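Local coordinates for protein BpsB (PgaB), Poly-beta-1,6-N-acetyl-D-glucosamine N-deacetylase (Bordetella bronchiseptica RB50, PDB 5BU6) that removes N-acetyl groups from poly-beta-1,6-N-acetyl-D-glucosamine as a metal-dependent family 4 carbohydrate esterase and is required for biofilm formation, at residues Asp6-Val15 / Gly247-Leu255; Ile215-His225 / Ala233-Leu244. The protein carries 5 engineered substitutions. All blocks are in the same frame, centred on the assembly; numbering follows the deposited sequence.

Contact 1: Asp6-Val15 / Gly247-Leu255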
# COMPACT_ATOMS: atom_id res chain seq x y z
N ASP A 6 10.34 -12.77 17.95
CA ASP A 6 10.22 -11.34 18.24
C ASP A 6 10.05 -11.04 19.74
O ASP A 6 9.35 -11.77 20.44
CB ASP A 6 9.03 -10.73 17.48
CG ASP A 6 9.18 -10.83 15.96
OD1 ASP A 6 10.24 -11.28 15.48
OD2 ASP A 6 8.23 -10.45 15.25
N PRO A 7 10.70 -9.97 20.22
CA PRO A 7 10.58 -9.56 21.63
C PRO A 7 9.19 -9.01 21.94
O PRO A 7 8.66 -8.24 21.14
CB PRO A 7 11.65 -8.47 21.77
CG PRO A 7 11.76 -7.89 20.40
CD PRO A 7 11.56 -9.05 19.45
N ASP A 8 8.60 -9.41 23.07
CA ASP A 8 7.25 -8.94 23.40
C ASP A 8 7.32 -7.75 24.35
O ASP A 8 7.34 -7.90 25.57
CB ASP A 8 6.42 -10.06 24.01
CG ASP A 8 4.93 -9.77 23.94
OD1 ASP A 8 4.35 -9.93 22.84
OD2 ASP A 8 4.36 -9.36 24.98
N ASP A 9 7.32 -6.56 23.76
CA ASP A 9 7.72 -5.34 24.44
C ASP A 9 6.67 -4.24 24.30
O ASP A 9 6.93 -3.09 24.63
CB ASP A 9 9.05 -4.85 23.88
CG ASP A 9 9.04 -4.81 22.34
OD1 ASP A 9 7.94 -4.91 21.75
OD2 ASP A 9 10.13 -4.69 21.74
N GLY A 10 5.51 -4.60 23.78
CA GLY A 10 4.45 -3.63 23.53
C GLY A 10 4.76 -2.62 22.43
O GLY A 10 4.01 -1.65 22.26
N LEU A 11 5.85 -2.84 21.70
CA LEU A 11 6.30 -1.91 20.64
C LEU A 11 6.60 -2.57 19.29
O LEU A 11 6.37 -1.97 18.25
CB LEU A 11 7.55 -1.18 21.08
CG LEU A 11 7.38 -0.25 22.28
CD1 LEU A 11 8.73 0.15 22.82
CD2 LEU A 11 6.57 0.97 21.89
N THR A 12 7.17 -3.78 19.33
CA THR A 12 7.62 -4.43 18.10
C THR A 12 6.43 -5.07 17.42
O THR A 12 5.64 -5.76 18.05
CB THR A 12 8.71 -5.48 18.40
OG1 THR A 12 9.86 -4.81 18.92
CG2 THR A 12 9.12 -6.23 17.15
N PHE A 13 6.27 -4.81 16.12
CA PHE A 13 5.13 -5.37 15.40
C PHE A 13 5.50 -5.92 14.01
O PHE A 13 6.55 -5.56 13.44
CB PHE A 13 4.02 -4.33 15.27
CG PHE A 13 4.41 -3.12 14.48
CD1 PHE A 13 5.07 -2.05 15.08
CD2 PHE A 13 4.10 -3.03 13.12
CE1 PHE A 13 5.43 -0.93 14.35
CE2 PHE A 13 4.45 -1.90 12.38
CZ PHE A 13 5.10 -0.85 13.00
N ARG A 14 4.67 -6.82 13.50
CA ARG A 14 4.82 -7.32 12.14
C ARG A 14 3.75 -6.69 11.25
O ARG A 14 2.72 -6.23 11.74
CB ARG A 14 4.75 -8.85 12.12
CG ARG A 14 5.99 -9.54 12.72
CD ARG A 14 7.11 -9.64 11.70
NE ARG A 14 8.29 -10.29 12.27
CZ ARG A 14 9.34 -10.72 11.56
NH1 ARG A 14 10.35 -11.28 12.19
NH2 ARG A 14 9.37 -10.58 10.24
N VAL A 15 4.00 -6.63 9.94
CA VAL A 15 3.02 -6.13 8.97
C VAL A 15 2.89 -7.19 7.88
O VAL A 15 3.89 -7.74 7.40
CB VAL A 15 3.42 -4.79 8.35
CG1 VAL A 15 2.36 -4.31 7.35
CG2 VAL A 15 3.62 -3.72 9.43
N GLY A 247 10.87 -8.13 7.90
CA GLY A 247 11.53 -8.14 9.18
C GLY A 247 10.65 -7.55 10.24
O GLY A 247 9.59 -7.00 9.93
N PRO A 248 11.07 -7.67 11.50
CA PRO A 248 10.27 -7.10 12.59
C PRO A 248 10.43 -5.59 12.61
O PRO A 248 11.50 -5.07 12.31
CB PRO A 248 10.87 -7.74 13.84
CG PRO A 248 12.32 -7.95 13.48
CD PRO A 248 12.34 -8.25 11.99
N ASN A 249 9.36 -4.88 12.95
CA ASN A 249 9.48 -3.45 13.17
C ASN A 249 9.78 -3.20 14.62
O ASN A 249 8.88 -3.00 15.44
CB ASN A 249 8.21 -2.73 12.77
CG ASN A 249 7.96 -2.84 11.29
OD1 ASN A 249 8.60 -2.15 10.49
ND2 ASN A 249 7.05 -3.72 10.92
N THR A 250 11.07 -3.24 14.94
CA THR A 250 11.54 -3.02 16.29
C THR A 250 11.53 -1.51 16.55
O THR A 250 11.34 -0.73 15.63
CB THR A 250 12.94 -3.64 16.47
OG1 THR A 250 13.84 -3.10 15.49
CG2 THR A 250 12.88 -5.16 16.31
N PRO A 251 11.70 -1.09 17.82
CA PRO A 251 11.61 0.34 18.13
C PRO A 251 12.60 1.24 17.38
O PRO A 251 12.32 2.42 17.24
CB PRO A 251 11.91 0.38 19.64
CG PRO A 251 11.44 -0.92 20.14
CD PRO A 251 11.76 -1.91 19.05
N ASP A 252 13.73 0.71 16.92
CA ASP A 252 14.70 1.52 16.19
C ASP A 252 14.32 1.75 14.71
O ASP A 252 14.94 2.57 14.03
CB ASP A 252 16.09 0.89 16.26
CG ASP A 252 16.12 -0.50 15.67
OD1 ASP A 252 15.16 -1.26 15.89
OD2 ASP A 252 17.11 -0.83 14.98
N VAL A 253 13.31 1.04 14.22
CA VAL A 253 12.82 1.25 12.86
C VAL A 253 11.91 2.47 12.81
O VAL A 253 10.88 2.50 13.48
CB VAL A 253 12.02 0.04 12.32
CG1 VAL A 253 11.55 0.29 10.87
CG2 VAL A 253 12.86 -1.24 12.40
N ALA A 254 12.28 3.48 12.02
CA ALA A 254 11.42 4.67 11.85
C ALA A 254 10.11 4.30 11.18
O ALA A 254 10.08 3.40 10.34
CB ALA A 254 12.13 5.74 11.03
N LEU A 255 9.03 5.01 11.52
CA LEU A 255 7.74 4.70 10.91
C LEU A 255 7.71 5.09 9.43
O LEU A 255 6.78 4.75 8.73
CB LEU A 255 6.58 5.40 11.65
CG LEU A 255 6.28 4.87 13.06
CD1 LEU A 255 4.99 5.47 13.58
CD2 LEU A 255 6.24 3.33 13.16
O HOH W 1 8.37 -0.80 17.10
O HOH W 2 7.70 -9.11 8.18
O HOH W 3 6.88 -6.88 9.26
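F13 and N249 pair through their backbones as a single antiparallel bridge of the hydrogen-bonded kind. F13 N gives its hydrogen to N249 O at 3.2 Å, and N249 N returns one to F13 O at 2.9 Å. The N249 side chain adds a third bond: its ND2 reaches F13 O at 3.2 Å from above the carbonyl plane, so this one oxygen takes two donors from the same residue. The other end of the amide, OD1, accepts from the backbone N of R259, which holds the group at both ends. Water 1 links L11 O to N249 O, and water 3 links V15 N to G247 O.

The aromatic contact is a CH-pi interaction. N249 CB sits over the face of the F13 ring, 3.7 Å from its centroid, while L255 CD2 comes up at the ring edge. F13 turns its ring under N249 by placing CG between the backbone N and the carbonyl carbon (chi1 63°).

Among the charged groups, R14 grips D6 side-on, NE to OD2 at 3.0 Å and NH1 to OD1, both nearly in the guanidinium plane. That flat group lies with one face over the G247-P248 peptide, P248 N being 3.5 Å from R14 CZ. Farther along, P251 CG packs on L11 CD1, and its CD lies near T12 OG1. D9 OD1 accepts from L11 N, an Asx turn, and also from T12 N, which extends it to an Asx motif. This is a lone beta bridge that joins the lead-in to strand 14-20 to the loop between strands 240-242 and 261-266.

Contact 2: Ile215-His225 / Ala233-Leu244; sequences IRSIVWPYGAH and AAEVGLNIGLTL
Strands 217-219 and 240-242 run parallel, 4.7 Å apart at closest approach and 13° from exact alignment, with S217, I218 and V219 opposite I240, G241 and L242. I218 bonds to the neighbouring strand through both its N, to I240 O, and its O, to L242 N, each at 2.9 Å. W220 N extends the pattern to L242 O.

On one face of this pair S217 CB meets I240 CG2 at 3.7 Å, and V219 CG2 packs against L242 CB. On the other, I218 CG1 lies over one face of the W220 indole and H225 CB over the opposite face; I218 CG1 gets there by standing anti to the backbone N (chi1 167°). The far end of the indole, CZ2, touches A233 CB at 4.0 Å. L238 follows the Schellman motif at G237 that ends the helix, and its CD2 reaches I215 CD1 at 3.7 Å. At the other end L244 CD1 rests 3.5 Å from G223 N, and T243 CG2 meets H225 CE1.

The central backbone bonds lie within a largely apolar beta-alpha-beta unit. V219 O also accepts from ND1 of H154, a nickel ligand, so the buried strand probably helps orient that imidazole at the metal site.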
# COMPACT_ATOMS: atom_id res chain seq x y z
N ILE A 215 -5.26 11.38 5.11
CA ILE A 215 -4.37 10.24 5.22
C ILE A 215 -3.05 10.70 5.84
O ILE A 215 -2.75 11.90 5.85
CB ILE A 215 -4.07 9.58 3.89
CG1 ILE A 215 -3.37 10.56 2.94
CG2 ILE A 215 -5.33 9.05 3.27
CD1 ILE A 215 -2.71 9.86 1.77
N ARG A 216 -2.28 9.75 6.34
CA ARG A 216 -1.01 10.08 6.96
C ARG A 216 0.06 9.06 6.60
O ARG A 216 1.15 9.09 7.14
CB ARG A 216 -1.16 10.17 8.47
CG ARG A 216 -1.95 9.03 9.06
CD ARG A 216 -2.30 9.26 10.52
NE ARG A 216 -3.30 8.29 10.94
CZ ARG A 216 -3.82 8.23 12.16
NH1 ARG A 216 -4.72 7.30 12.44
NH2 ARG A 216 -3.44 9.09 13.10
N SER A 217 -0.26 8.17 5.66
CA SER A 217 0.67 7.12 5.31
C SER A 217 0.70 6.85 3.80
O SER A 217 -0.30 7.08 3.11
CB SER A 217 0.31 5.84 6.07
OG SER A 217 -1.05 5.51 5.86
N ILE A 218 1.85 6.38 3.31
CA ILE A 218 2.02 5.97 1.92
C ILE A 218 2.55 4.55 1.87
O ILE A 218 3.51 4.20 2.58
CB ILE A 218 3.00 6.91 1.16
CG1 ILE A 218 3.41 6.30 -0.18
CG2 ILE A 218 4.26 7.16 1.96
CD1 ILE A 218 2.35 6.40 -1.23
N VAL A 219 1.90 3.72 1.08
CA VAL A 219 2.40 2.38 0.79
C VAL A 219 3.04 2.46 -0.58
O VAL A 219 2.33 2.62 -1.57
CB VAL A 219 1.29 1.31 0.77
CG1 VAL A 219 1.91 -0.10 0.44
CG2 VAL A 219 0.55 1.27 2.10
N TRP A 220 4.36 2.35 -0.64
CA TRP A 220 5.08 2.55 -1.88
C TRP A 220 4.82 1.39 -2.84
O TRP A 220 5.10 0.25 -2.50
CB TRP A 220 6.58 2.69 -1.59
CG TRP A 220 6.93 3.94 -0.77
CD1 TRP A 220 7.33 3.99 0.55
CD2 TRP A 220 6.95 5.28 -1.25
NE1 TRP A 220 7.57 5.30 0.93
CE2 TRP A 220 7.35 6.12 -0.16
CE3 TRP A 220 6.66 5.88 -2.49
CZ2 TRP A 220 7.46 7.50 -0.28
CZ3 TRP A 220 6.78 7.27 -2.61
CH2 TRP A 220 7.17 8.06 -1.50
N PRO A 221 4.32 1.67 -4.06
CA PRO A 221 4.22 0.59 -5.06
C PRO A 221 5.55 -0.10 -5.27
O PRO A 221 6.58 0.57 -5.34
CB PRO A 221 3.79 1.34 -6.33
CG PRO A 221 2.96 2.49 -5.80
CD PRO A 221 3.71 2.92 -4.53
N TYR A 222 5.50 -1.44 -5.34
CA TYR A 222 6.67 -2.25 -5.60
C TYR A 222 7.75 -2.06 -4.53
O TYR A 222 8.88 -2.47 -4.73
CB TYR A 222 7.24 -1.95 -6.98
CG TYR A 222 6.18 -1.83 -8.06
CD1 TYR A 222 5.46 -2.94 -8.47
CD2 TYR A 222 5.91 -0.60 -8.66
CE1 TYR A 222 4.49 -2.83 -9.45
CE2 TYR A 222 4.95 -0.49 -9.64
CZ TYR A 222 4.24 -1.60 -10.03
OH TYR A 222 3.28 -1.50 -11.01
N GLY A 223 7.39 -1.46 -3.40
CA GLY A 223 8.36 -1.14 -2.36
C GLY A 223 9.43 -0.15 -2.80
O GLY A 223 10.50 -0.05 -2.20
N ALA A 224 9.14 0.60 -3.87
CA ALA A 224 10.16 1.46 -4.47
C ALA A 224 10.15 2.87 -3.88
O ALA A 224 9.17 3.62 -4.01
CB ALA A 224 9.99 1.53 -5.96
N HIS A 225 11.25 3.22 -3.24
CA HIS A 225 11.37 4.53 -2.60
C HIS A 225 12.85 4.79 -2.36
O HIS A 225 13.68 3.88 -2.44
CB HIS A 225 10.56 4.57 -1.30
CG HIS A 225 11.22 3.84 -0.17
ND1 HIS A 225 11.44 2.48 -0.19
CD2 HIS A 225 11.72 4.29 1.01
CE1 HIS A 225 12.06 2.12 0.92
NE2 HIS A 225 12.24 3.19 1.67
N ALA A 233 7.67 12.90 0.61
CA ALA A 233 6.50 12.40 1.35
C ALA A 233 6.33 13.20 2.65
O ALA A 233 5.22 13.55 3.03
CB ALA A 233 6.65 10.92 1.64
N ALA A 234 7.44 13.46 3.32
CA ALA A 234 7.43 14.26 4.55
C ALA A 234 6.90 15.67 4.32
O ALA A 234 6.17 16.21 5.15
CB ALA A 234 8.81 14.32 5.15
N GLU A 235 7.25 16.26 3.18
CA GLU A 235 6.81 17.61 2.85
C GLU A 235 5.30 17.68 2.70
O GLU A 235 4.68 18.68 3.05
CB GLU A 235 7.47 18.13 1.57
CG GLU A 235 8.97 18.36 1.68
CD GLU A 235 9.63 18.55 0.33
OE1 GLU A 235 8.90 18.76 -0.67
OE2 GLU A 235 10.87 18.49 0.26
N VAL A 236 4.69 16.62 2.17
CA VAL A 236 3.24 16.64 2.00
C VAL A 236 2.51 16.03 3.20
O VAL A 236 1.30 15.85 3.17
CB VAL A 236 2.79 15.92 0.72
CG1 VAL A 236 3.42 16.58 -0.50
CG2 VAL A 236 3.14 14.47 0.78
N GLY A 237 3.26 15.74 4.27
CA GLY A 237 2.66 15.28 5.52
C GLY A 237 2.40 13.78 5.64
O GLY A 237 1.60 13.34 6.48
N LEU A 238 3.07 12.99 4.82
CA LEU A 238 2.92 11.54 4.88
C LEU A 238 4.13 10.93 5.58
O LEU A 238 5.01 10.39 4.91
CB LEU A 238 2.75 10.96 3.49
CG LEU A 238 1.54 11.48 2.71
CD1 LEU A 238 1.45 10.79 1.37
CD2 LEU A 238 0.26 11.30 3.52
N ASN A 239 4.17 11.05 6.90
CA ASN A 239 5.34 10.62 7.69
C ASN A 239 5.34 9.15 8.08
O ASN A 239 6.17 8.71 8.87
CB ASN A 239 5.45 11.47 8.95
CG ASN A 239 5.64 12.93 8.64
OD1 ASN A 239 4.83 13.78 9.02
ND2 ASN A 239 6.71 13.24 7.91
N ILE A 240 4.38 8.39 7.56
CA ILE A 240 4.35 6.95 7.77
C ILE A 240 4.50 6.30 6.42
O ILE A 240 3.74 6.59 5.51
CB ILE A 240 3.04 6.49 8.45
CG1 ILE A 240 2.94 7.07 9.87
CG2 ILE A 240 2.95 4.95 8.45
CD1 ILE A 240 1.65 6.72 10.55
N GLY A 241 5.52 5.46 6.25
CA GLY A 241 5.74 4.84 4.95
C GLY A 241 5.93 3.35 5.08
O GLY A 241 6.57 2.87 6.01
N LEU A 242 5.37 2.61 4.14
CA LEU A 242 5.47 1.16 4.16
C LEU A 242 6.25 0.64 2.96
O LEU A 242 5.90 0.93 1.81
CB LEU A 242 4.09 0.54 4.19
CG LEU A 242 3.39 0.62 5.57
CD1 LEU A 242 2.81 2.01 5.85
CD2 LEU A 242 2.31 -0.44 5.68
N THR A 243 7.27 -0.16 3.26
CA THR A 243 8.24 -0.65 2.30
C THR A 243 7.98 -2.14 2.03
O THR A 243 7.02 -2.69 2.54
CB THR A 243 9.66 -0.47 2.80
OG1 THR A 243 9.94 -1.48 3.79
CG2 THR A 243 9.81 0.89 3.44
N LEU A 244 8.82 -2.77 1.23
CA LEU A 244 8.75 -4.23 1.05
C LEU A 244 9.96 -4.94 1.66
O LEU A 244 10.21 -6.12 1.38
CB LEU A 244 8.63 -4.60 -0.44
CG LEU A 244 7.23 -4.51 -1.04
CD1 LEU A 244 7.27 -4.86 -2.51
CD2 LEU A 244 6.29 -5.44 -0.30
O HOH W 4 -1.22 13.75 7.19
O HOH W 5 2.19 11.00 8.94
O HOH W 6 5.93 -0.74 -0.18
O HOH W 7 11.11 -1.68 -0.06

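From the N terminus, segment 6-15 leads into strand 14-20 of the main parallel sheet and waits for its partner until 247-255, so contact 1 closes a loop of 231 intervening residues. Contact 2 is nested inside that loop and is far more local: only seven residues, mostly the helix 227-235, separate 215-225 from 233-244. The chain then passes from strand 240-242 almost directly into 247-255. Though their centres lie 18 Å apart, the contacts touch: L255 O probably accepts a hydrogen bond from G241 N, and V15 CG1 packs on L242 CD2. Together they tie the two-stranded unit to the beginning of the main sheet.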